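Local coordinates for protein putative secreted endoglycosylceramidase (Rhodococcus hoagii, PDB 6JYZ) that acts as an endogalactosylceramidase, a family 5 glycoside hydrolase that probably cleaves the glycosidic bond joining sugar to ceramide in galactose-linked glycolipids, at residues V82-A87 against I118-D123; G44-G49 against A358-T363; Y217-E222 against H258-E263. One frame throughout, in Å; residues are numbered along the deposited sequence.

Contact 1: V82-A87 against I118-D123; sequences VRLNIA and IYTVLD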
loop_
_atom_site.group_PDB
_atom_site.type_symbol
_atom_site.label_atom_id
_atom_site.label_comp_id
_atom_site.label_asym_id
_atom_site.label_seq_id
_atom_site.Cartn_x
_atom_site.Cartn_y
_atom_site.Cartn_z
ATOM N N VAL A 82 -7.244 -3.628 -1.263
ATOM C CA VAL A 82 -7.040 -2.189 -1.104
ATOM C C VAL A 82 -6.020 -1.980 0.022
ATOM O O VAL A 82 -6.047 -2.682 1.032
ATOM C CB VAL A 82 -8.353 -1.487 -0.744
ATOM C CG1 VAL A 82 -9.009 -2.071 0.466
ATOM C CG2 VAL A 82 -8.159 -0.015 -0.475
ATOM N N ARG A 83 -5.097 -1.064 -0.214
ATOM C CA ARG A 83 -4.221 -0.573 0.856
ATOM C C ARG A 83 -4.878 0.710 1.363
ATOM O O ARG A 83 -4.871 1.737 0.710
ATOM C CB ARG A 83 -2.790 -0.398 0.338
ATOM C CG ARG A 83 -1.839 0.036 1.480
ATOM C CD ARG A 83 -0.405 -0.081 0.991
ATOM N NE ARG A 83 0.589 0.394 1.957
ATOM C CZ ARG A 83 1.312 1.508 1.837
ATOM N NH1 ARG A 83 1.043 2.453 0.938
ATOM N NH2 ARG A 83 2.354 1.645 2.687
ATOM N N LEU A 84 -5.508 0.564 2.538
ATOM C CA LEU A 84 -6.310 1.644 3.111
ATOM C C LEU A 84 -5.399 2.520 3.974
ATOM O O LEU A 84 -4.887 2.050 5.005
ATOM C CB LEU A 84 -7.459 1.003 3.902
ATOM C CG LEU A 84 -8.507 2.013 4.357
ATOM C CD1 LEU A 84 -9.363 2.531 3.191
ATOM C CD2 LEU A 84 -9.391 1.344 5.386
ATOM N N ASN A 85 -5.155 3.727 3.495
ATOM C CA ASN A 85 -4.176 4.600 4.163
ATOM C C ASN A 85 -4.881 5.313 5.318
ATOM O O ASN A 85 -5.666 6.248 5.065
ATOM C CB ASN A 85 -3.645 5.613 3.139
ATOM C CG ASN A 85 -3.271 5.044 1.780
ATOM O OD1 ASN A 85 -3.738 5.596 0.763
ATOM N ND2 ASN A 85 -2.432 4.019 1.715
ATOM N N ILE A 86 -4.554 4.909 6.522
ATOM C CA ILE A 86 -5.183 5.467 7.724
ATOM C C ILE A 86 -4.158 6.247 8.532
ATOM O O ILE A 86 -2.948 6.170 8.275
ATOM C CB ILE A 86 -5.839 4.381 8.568
ATOM C CG1 ILE A 86 -4.830 3.391 9.127
ATOM C CG2 ILE A 86 -6.947 3.643 7.763
ATOM C CD1 ILE A 86 -5.393 2.393 10.150
ATOM N N ALA A 87 -4.621 7.051 9.498
ATOM C CA ALA A 87 -3.749 8.018 10.181
ATOM C C ALA A 87 -3.733 7.807 11.673
ATOM O O ALA A 87 -4.796 7.860 12.348
ATOM C CB ALA A 87 -4.243 9.426 9.882
ATOM N N ILE A 118 -13.002 -7.615 -2.029
ATOM C CA ILE A 118 -11.706 -6.926 -1.875
ATOM C C ILE A 118 -11.292 -7.088 -0.437
ATOM O O ILE A 118 -12.024 -6.669 0.487
ATOM C CB ILE A 118 -11.896 -5.468 -2.261
ATOM C CG1 ILE A 118 -12.328 -5.352 -3.737
ATOM C CG2 ILE A 118 -10.601 -4.656 -1.996
ATOM C CD1 ILE A 118 -12.659 -3.903 -4.112
ATOM N N TYR A 119 -10.093 -7.603 -0.216
ATOM C CA TYR A 119 -9.429 -7.635 1.077
ATOM C C TYR A 119 -8.812 -6.270 1.396
ATOM O O TYR A 119 -8.486 -5.496 0.495
ATOM C CB TYR A 119 -8.262 -8.628 1.026
ATOM C CG TYR A 119 -8.645 -10.091 1.006
ATOM C CD1 TYR A 119 -8.823 -10.759 2.200
ATOM C CD2 TYR A 119 -8.706 -10.819 -0.178
ATOM C CE1 TYR A 119 -9.116 -12.113 2.249
ATOM C CE2 TYR A 119 -8.967 -12.183 -0.151
ATOM C CZ TYR A 119 -9.208 -12.798 1.058
ATOM O OH TYR A 119 -9.475 -14.159 1.065
ATOM N N THR A 120 -8.618 -5.984 2.688
ATOM C CA THR A 120 -8.039 -4.724 3.118
ATOM C C THR A 120 -6.731 -4.908 3.856
ATOM O O THR A 120 -6.649 -5.677 4.826
ATOM C CB THR A 120 -9.008 -4.004 4.041
ATOM O OG1 THR A 120 -10.206 -3.698 3.324
ATOM C CG2 THR A 120 -8.456 -2.669 4.529
ATOM N N VAL A 121 -5.702 -4.167 3.417
ATOM C CA VAL A 121 -4.495 -3.962 4.192
ATOM C C VAL A 121 -4.674 -2.657 4.947
ATOM O O VAL A 121 -4.928 -1.605 4.333
ATOM C CB VAL A 121 -3.259 -3.906 3.279
ATOM C CG1 VAL A 121 -2.039 -3.417 4.065
ATOM C CG2 VAL A 121 -2.998 -5.228 2.611
ATOM N N LEU A 122 -4.552 -2.706 6.277
ATOM C CA LEU A 122 -4.591 -1.480 7.078
ATOM C C LEU A 122 -3.182 -0.889 7.130
ATOM O O LEU A 122 -2.296 -1.506 7.707
ATOM C CB LEU A 122 -5.078 -1.802 8.501
ATOM C CG LEU A 122 -6.517 -2.362 8.558
ATOM C CD1 LEU A 122 -6.804 -2.749 9.990
ATOM C CD2 LEU A 122 -7.495 -1.317 8.074
ATOM N N ASP A 123 -3.024 0.289 6.540
ATOM C CA ASP A 123 -1.708 0.915 6.450
ATOM C C ASP A 123 -1.650 2.158 7.333
ATOM O O ASP A 123 -2.365 3.112 7.071
ATOM C CB ASP A 123 -1.456 1.274 4.974
ATOM C CG ASP A 123 -0.440 2.361 4.745
ATOM O OD1 ASP A 123 0.526 2.504 5.495
ATOM O OD2 ASP A 123 -0.675 3.147 3.779
#

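Contact 2: G44-G49 against A358-T363; sequences GANVNG and AWWSWT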
loop_
_atom_site.group_PDB
_atom_site.type_symbol
_atom_site.label_atom_id
_atom_site.label_comp_id
_atom_site.label_asym_id
_atom_site.label_seq_id
_atom_site.Cartn_x
_atom_site.Cartn_y
_atom_site.Cartn_z
ATOM N N GLY A 44 -4.323 -4.417 -6.381
ATOM C CA GLY A 44 -5.336 -3.377 -6.203
ATOM C C GLY A 44 -4.684 -2.013 -6.108
ATOM O O GLY A 44 -3.672 -1.753 -6.777
ATOM N N ALA A 45 -5.257 -1.160 -5.251
ATOM C CA ALA A 45 -4.815 0.251 -5.227
ATOM C C ALA A 45 -4.793 0.733 -3.765
ATOM O O ALA A 45 -5.474 0.211 -2.875
ATOM C CB ALA A 45 -5.776 1.138 -6.024
ATOM N N ASN A 46 -3.977 1.769 -3.571
ATOM C CA ASN A 46 -4.003 2.604 -2.373
ATOM C C ASN A 46 -5.238 3.529 -2.393
ATOM O O ASN A 46 -5.545 4.159 -3.415
ATOM C CB ASN A 46 -2.743 3.467 -2.305
ATOM C CG ASN A 46 -1.540 2.658 -1.886
ATOM O OD1 ASN A 46 -1.251 2.592 -0.675
ATOM N ND2 ASN A 46 -0.844 2.006 -2.807
ATOM N N VAL A 47 -5.879 3.614 -1.224
ATOM C CA VAL A 47 -7.088 4.438 -1.058
ATOM C C VAL A 47 -6.899 5.307 0.192
ATOM O O VAL A 47 -6.791 4.738 1.289
ATOM C CB VAL A 47 -8.305 3.505 -0.908
ATOM C CG1 VAL A 47 -9.547 4.293 -0.494
ATOM C CG2 VAL A 47 -8.556 2.758 -2.251
ATOM N N ASN A 48 -6.860 6.611 0.003
ATOM C CA ASN A 48 -6.528 7.531 1.084
ATOM C C ASN A 48 -7.740 8.290 1.627
ATOM O O ASN A 48 -7.528 9.221 2.397
ATOM C CB ASN A 48 -5.438 8.493 0.652
ATOM C CG ASN A 48 -5.936 9.534 -0.297
ATOM O OD1 ASN A 48 -7.071 9.445 -0.783
ATOM N ND2 ASN A 48 -5.129 10.571 -0.558
ATOM N N GLY A 49 -8.973 7.881 1.303
ATOM C CA GLY A 49 -10.123 8.694 1.715
ATOM C C GLY A 49 -10.279 8.831 3.215
ATOM O O GLY A 49 -10.955 9.800 3.620
ATOM N N ALA A 358 -0.035 -2.842 -4.663
ATOM C CA ALA A 358 -1.060 -1.799 -4.702
ATOM C C ALA A 358 -0.519 -0.581 -5.423
ATOM O O ALA A 358 0.480 0.032 -4.997
ATOM C CB ALA A 358 -1.541 -1.449 -3.279
ATOM N N TRP A 359 -1.235 -0.176 -6.497
ATOM C CA TRP A 359 -0.911 1.034 -7.231
ATOM C C TRP A 359 -1.145 2.266 -6.384
ATOM O O TRP A 359 -2.137 2.348 -5.657
ATOM C CB TRP A 359 -1.841 1.039 -8.458
ATOM C CG TRP A 359 -1.864 2.299 -9.259
ATOM C CD1 TRP A 359 -2.750 3.325 -9.140
ATOM C CD2 TRP A 359 -1.045 2.587 -10.420
ATOM N NE1 TRP A 359 -2.529 4.267 -10.147
ATOM C CE2 TRP A 359 -1.517 3.836 -10.938
ATOM C CE3 TRP A 359 -0.003 1.930 -11.081
ATOM C CZ2 TRP A 359 -0.992 4.400 -12.116
ATOM C CZ3 TRP A 359 0.517 2.500 -12.243
ATOM C CH2 TRP A 359 0.021 3.711 -12.744
ATOM N N TRP A 360 -0.248 3.246 -6.516
ATOM C CA TRP A 360 -0.458 4.588 -5.930
ATOM C C TRP A 360 -0.982 5.455 -7.092
ATOM O O TRP A 360 -0.156 5.755 -7.966
ATOM C CB TRP A 360 0.840 5.160 -5.334
ATOM C CG TRP A 360 0.533 6.447 -4.630
ATOM C CD1 TRP A 360 0.449 7.707 -5.184
ATOM C CD2 TRP A 360 0.081 6.567 -3.258
ATOM N NE1 TRP A 360 0.039 8.599 -4.217
ATOM C CE2 TRP A 360 -0.239 7.920 -3.060
ATOM C CE3 TRP A 360 -0.053 5.666 -2.215
ATOM C CZ2 TRP A 360 -0.699 8.393 -1.813
ATOM C CZ3 TRP A 360 -0.556 6.114 -1.001
ATOM C CH2 TRP A 360 -0.855 7.459 -0.818
ATOM N N SER A 361 -2.238 5.863 -7.127
ATOM C CA SER A 361 -3.259 5.635 -6.105
ATOM C C SER A 361 -4.633 5.702 -6.755
ATOM O O SER A 361 -4.783 6.114 -7.922
ATOM C CB SER A 361 -3.147 6.651 -5.010
ATOM O OG SER A 361 -3.493 7.926 -5.501
ATOM N N TRP A 362 -5.655 5.359 -5.978
ATOM C CA TRP A 362 -7.036 5.390 -6.461
ATOM C C TRP A 362 -7.468 6.792 -6.784
ATOM O O TRP A 362 -7.999 7.040 -7.898
ATOM C CB TRP A 362 -7.914 4.738 -5.404
ATOM C CG TRP A 362 -9.364 4.695 -5.787
ATOM C CD1 TRP A 362 -10.379 5.363 -5.193
ATOM C CD2 TRP A 362 -9.901 3.881 -6.814
ATOM N NE1 TRP A 362 -11.548 5.073 -5.862
ATOM C CE2 TRP A 362 -11.279 4.157 -6.832
ATOM C CE3 TRP A 362 -9.355 2.978 -7.737
ATOM C CZ2 TRP A 362 -12.135 3.574 -7.783
ATOM C CZ3 TRP A 362 -10.195 2.405 -8.697
ATOM C CH2 TRP A 362 -11.561 2.722 -8.695
ATOM N N THR A 363 -7.365 7.719 -5.820
ATOM C CA THR A 363 -7.770 9.118 -6.070
ATOM C C THR A 363 -6.806 10.050 -5.367
ATOM O O THR A 363 -6.336 9.769 -4.235
ATOM C CB THR A 363 -9.184 9.461 -5.527
ATOM O OG1 THR A 363 -9.336 9.013 -4.196
ATOM C CG2 THR A 363 -10.299 8.820 -6.350
HETATM O O HOH W 1 -6.550 7.239 -2.949
HETATM O O HOH W 2 -8.733 10.969 -2.208
#

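Contact 3: Y217-E222 against H258-E263; sequences YDLLNE and HLVIFE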
loop_
_atom_site.group_PDB
_atom_site.type_symbol
_atom_site.label_atom_id
_atom_site.label_comp_id
_atom_site.label_asym_id
_atom_site.label_seq_id
_atom_site.Cartn_x
_atom_site.Cartn_y
_atom_site.Cartn_z
ATOM N N TYR A 217 -1.551 -5.881 8.568
ATOM C CA TYR A 217 -1.233 -4.567 9.114
ATOM C C TYR A 217 0.092 -4.113 8.509
ATOM O O TYR A 217 1.112 -4.796 8.741
ATOM C CB TYR A 217 -1.030 -4.680 10.632
ATOM C CG TYR A 217 -2.047 -5.554 11.319
ATOM C CD1 TYR A 217 -3.360 -5.200 11.395
ATOM C CD2 TYR A 217 -1.608 -6.751 11.853
ATOM C CE1 TYR A 217 -4.298 -6.081 12.058
ATOM C CE2 TYR A 217 -2.468 -7.618 12.494
ATOM C CZ TYR A 217 -3.789 -7.228 12.610
ATOM O OH TYR A 217 -4.647 -8.103 13.273
ATOM N N ASP A 218 0.095 -3.011 7.780
ATOM C CA ASP A 218 1.324 -2.397 7.256
ATOM C C ASP A 218 1.743 -1.402 8.341
ATOM O O ASP A 218 1.142 -0.331 8.513
ATOM C CB ASP A 218 1.032 -1.792 5.868
ATOM C CG ASP A 218 2.255 -1.295 5.113
ATOM O OD1 ASP A 218 3.366 -1.142 5.700
ATOM O OD2 ASP A 218 2.058 -1.012 3.928
ATOM N N LEU A 219 2.776 -1.816 9.108
ATOM C CA LEU A 219 3.021 -1.219 10.408
ATOM C C LEU A 219 3.329 0.264 10.392
ATOM O O LEU A 219 2.882 1.004 11.261
ATOM C CB LEU A 219 4.145 -1.971 11.109
ATOM C CG LEU A 219 3.838 -3.442 11.357
ATOM C CD1 LEU A 219 5.087 -4.104 11.999
ATOM C CD2 LEU A 219 2.633 -3.601 12.288
ATOM N N LEU A 220 4.100 0.707 9.385
ATOM C CA LEU A 220 4.293 2.148 9.205
ATOM C C LEU A 220 4.713 2.386 7.770
ATOM O O LEU A 220 5.710 1.747 7.296
ATOM C CB LEU A 220 5.355 2.690 10.164
ATOM C CG LEU A 220 5.586 4.204 10.133
ATOM C CD1 LEU A 220 4.313 4.965 10.475
ATOM C CD2 LEU A 220 6.701 4.555 11.082
ATOM N N ASN A 221 4.032 3.275 7.085
ATOM C CA ASN A 221 4.412 3.559 5.696
ATOM C C ASN A 221 5.758 4.262 5.671
ATOM O O ASN A 221 5.993 5.195 6.481
ATOM C CB ASN A 221 3.402 4.538 5.120
ATOM C CG ASN A 221 3.779 4.917 3.702
ATOM O OD1 ASN A 221 3.784 4.046 2.817
ATOM N ND2 ASN A 221 4.050 6.175 3.440
ATOM N N GLU A 222 6.610 3.875 4.728
ATOM C CA GLU A 222 7.905 4.524 4.382
ATOM C C GLU A 222 8.567 5.140 5.604
ATOM O O GLU A 222 8.864 6.363 5.617
ATOM C CB GLU A 222 7.696 5.543 3.274
ATOM C CG GLU A 222 7.229 4.875 2.003
ATOM C CD GLU A 222 7.255 5.733 0.757
ATOM O OE1 GLU A 222 7.330 6.960 0.891
ATOM O OE2 GLU A 222 7.085 5.184 -0.379
ATOM N N HIS A 258 -3.215 -12.144 11.994
ATOM C CA HIS A 258 -3.194 -11.619 10.640
ATOM C C HIS A 258 -1.774 -11.386 10.138
ATOM O O HIS A 258 -0.805 -11.461 10.903
ATOM C CB HIS A 258 -4.037 -10.337 10.575
ATOM C CG HIS A 258 -5.495 -10.547 10.882
ATOM N ND1 HIS A 258 -5.987 -11.040 12.138
ATOM C CD2 HIS A 258 -6.557 -10.332 10.073
ATOM C CE1 HIS A 258 -7.353 -11.053 12.039
ATOM N NE2 HIS A 258 -7.679 -10.588 10.815
ATOM N N LEU A 259 -1.643 -11.086 8.844
ATOM C CA LEU A 259 -0.284 -10.841 8.294
ATOM C C LEU A 259 0.281 -9.520 8.781
ATOM O O LEU A 259 -0.465 -8.574 9.048
ATOM C CB LEU A 259 -0.371 -10.794 6.761
ATOM C CG LEU A 259 -0.756 -12.064 6.054
ATOM C CD1 LEU A 259 -0.645 -12.041 4.545
ATOM C CD2 LEU A 259 -0.808 -13.360 6.771
ATOM N N VAL A 260 1.601 -9.516 8.871
ATOM C CA VAL A 260 2.318 -8.292 9.265
ATOM C C VAL A 260 3.092 -7.846 8.046
ATOM O O VAL A 260 4.025 -8.555 7.636
ATOM C CB VAL A 260 3.203 -8.556 10.464
ATOM C CG1 VAL A 260 4.134 -7.341 10.592
ATOM C CG2 VAL A 260 2.294 -8.669 11.706
ATOM N N ILE A 261 2.738 -6.692 7.499
ATOM C CA ILE A 261 3.382 -6.178 6.301
ATOM C C ILE A 261 4.368 -5.124 6.804
ATOM O O ILE A 261 4.001 -4.183 7.518
ATOM C CB ILE A 261 2.292 -5.582 5.408
ATOM C CG1 ILE A 261 1.448 -6.757 4.868
ATOM C CG2 ILE A 261 2.877 -4.777 4.265
ATOM C CD1 ILE A 261 0.098 -6.310 4.270
ATOM N N PHE A 262 5.648 -5.320 6.478
ATOM C CA PHE A 262 6.685 -4.427 7.003
ATOM C C PHE A 262 7.531 -3.933 5.842
ATOM O O PHE A 262 7.697 -4.606 4.819
ATOM C CB PHE A 262 7.552 -5.112 8.059
ATOM C CG PHE A 262 8.495 -6.128 7.487
ATOM C CD1 PHE A 262 8.110 -7.437 7.206
ATOM C CD2 PHE A 262 9.836 -5.789 7.218
ATOM C CE1 PHE A 262 9.008 -8.319 6.620
ATOM C CE2 PHE A 262 10.708 -6.683 6.652
ATOM C CZ PHE A 262 10.303 -7.966 6.347
ATOM N N GLU A 263 8.080 -2.715 6.054
ATOM C CA GLU A 263 8.731 -1.998 4.960
ATOM C C GLU A 263 10.197 -1.755 5.271
ATOM O O GLU A 263 10.572 -1.533 6.441
ATOM C CB GLU A 263 8.036 -0.660 4.719
ATOM C CG GLU A 263 6.573 -0.880 4.260
ATOM C CD GLU A 263 5.917 0.431 3.996
ATOM O OE1 GLU A 263 6.525 1.359 3.468
ATOM O OE2 GLU A 263 4.683 0.574 4.356
#

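Contact 1: V82-A87 against I118-D123
The guanidinium of R83 lies flat against the carboxylate of D123, the two planes only 10° apart, with D123 OD2 3.2 Å from R83 CZ, above the centre of one face. OD2 is less surely placed, a caveat for its N85 bond too. No N-H points at it, so the salt bridge is one of charge alone. The guanidinium nitrogens serve other partners: salt bridges join NE to D218, NH1 to E329 and NH2 to E263, hydrogen bonds NH1 to N46 and NH2 to N221. The extended chain, CG trans to the backbone N (chi1 -177°), carries them there. N85 ND2 donates to D123 OD2 at 2.8 Å, amide and carboxylate nearly perpendicular.

Beneath, two parallel strands pair in register from V82-T120 to N85-D123. V121 N donates to V82 O at 2.8 Å and L84 N to V121 O at 2.9 Å. The face with V82, L84, T120 and L122 is mainly apolar, as branched residues suit: T120 and L122 meet helix 100-115, V82 and L84 pack on V47, and I118 CG2 joins V82 CG1 at 3.9 Å where the pairing starts. A buried arginine is affordable because acids and amides surround it; stacked D123 probably adds to that compensation without competing for its N-H groups.

Contact 2: G44-G49 against A358-T363
Backbone bonds join G44-G49 to A358-T363 as short parallel strands, closing the (beta/alpha)8 barrel from first strand to last, and then outlast the regular pairing. W359 N donates to G44 O at 2.9 Å, and N46 N to W359 O at 2.8 Å in an almost straight bond (177°). Beyond this the non-proline peptide between W360 and S361 is cis, a feature familiar after this tryptophan in family 5, and N46 O finds its next donor in W362 N, 2.8 Å away.

Among the side-chain bonds, N46 ND2 also reaches W359 O at 3.1 Å. It comes from above that carbonyl plane, although the oxygen lies in the plane of the asparagine amide; W359 O thus accepts twice. Asparagine suits the place because its OD1 accepts from R83 and N85, while ND2 donates to G328 as well.

In the packing, N46 CG sits 3.4 Å from W360 CE3, with amide and ring planes inclined at 49°. V47 CG2 lies alongside W362 CB at 3.8 Å, and the indole, with CG trans to its backbone N (chi1 -180°), runs on toward helix 68-75, where its NE1 binds D70.

Two waters fill in where the segments diverge: water 1 accepts from N48 N and T363 N, and water 2 donates to N48 OD1 at 2.7 Å and also bonds T363 OG1. The buried polar groups of N46 therefore have several partners each, which fixes the rotation of its amide beside W360.

Contact 3: Y217-E222 against H258-E263
Y217 and D218 pair with V260 and I261 as parallel strands, and the two segments run end to end within 6° of each other. L259 O accepts from Y217 N at 2.9 Å, I261 N donates to Y217 O at 2.8 Å, and L219 N closes the ladder on I261 O at 3.1 Å.

After L219 the first chain turns into loop, and E263 spans the widening gap with its extended side chain. Its OE1 accepts E222 N at 2.8 Å, from well above the carboxylate plane. Its OE2 lies 2.5 Å from D218 OD1, so close that one of these acids probably holds a proton; R83 forms salt bridges with both, which probably offsets the remaining charge. With an alanine here, E222 N would probably lose its acceptor, D218 its partner acid and R83 one of its salt bridges.

Away from the acids, L219 CD1 meets V260 CG1 at 3.7 Å, by helix 230-251. The Y217 ring lies obliquely by H258, CE2 3.7 Å from CB, and its hydroxyl bonds E252.

These are the fourth and fifth strands of the (beta/alpha)8 barrel of family 5 glycosidases, where the Glu of an Asn-Glu pair after strand four is the acid/base, a role E222 probably has here.

In the fold
All three contacts belong to one parallel barrel: contact 2 joins its first and last strands, contact 1 its second and third, contact 3 its fourth and fifth. Contacts 1 and 2 have centres about 9 Å apart, and contact 1 touches contact 2 through R83, with NH1 2.8 Å from N46 OD1. Contacts 1 and 3, about 10 Å between centres, are joined by R83 NH2 to N221 OD1, also 2.8 Å, and by D218 N to L122 O in the backbone. Contacts 2 and 3 stay about 6 Å apart at their nearest atoms. R83 thus ties the strand ends together near E222 and E329, probably the catalytic glutamates by analogy with the family.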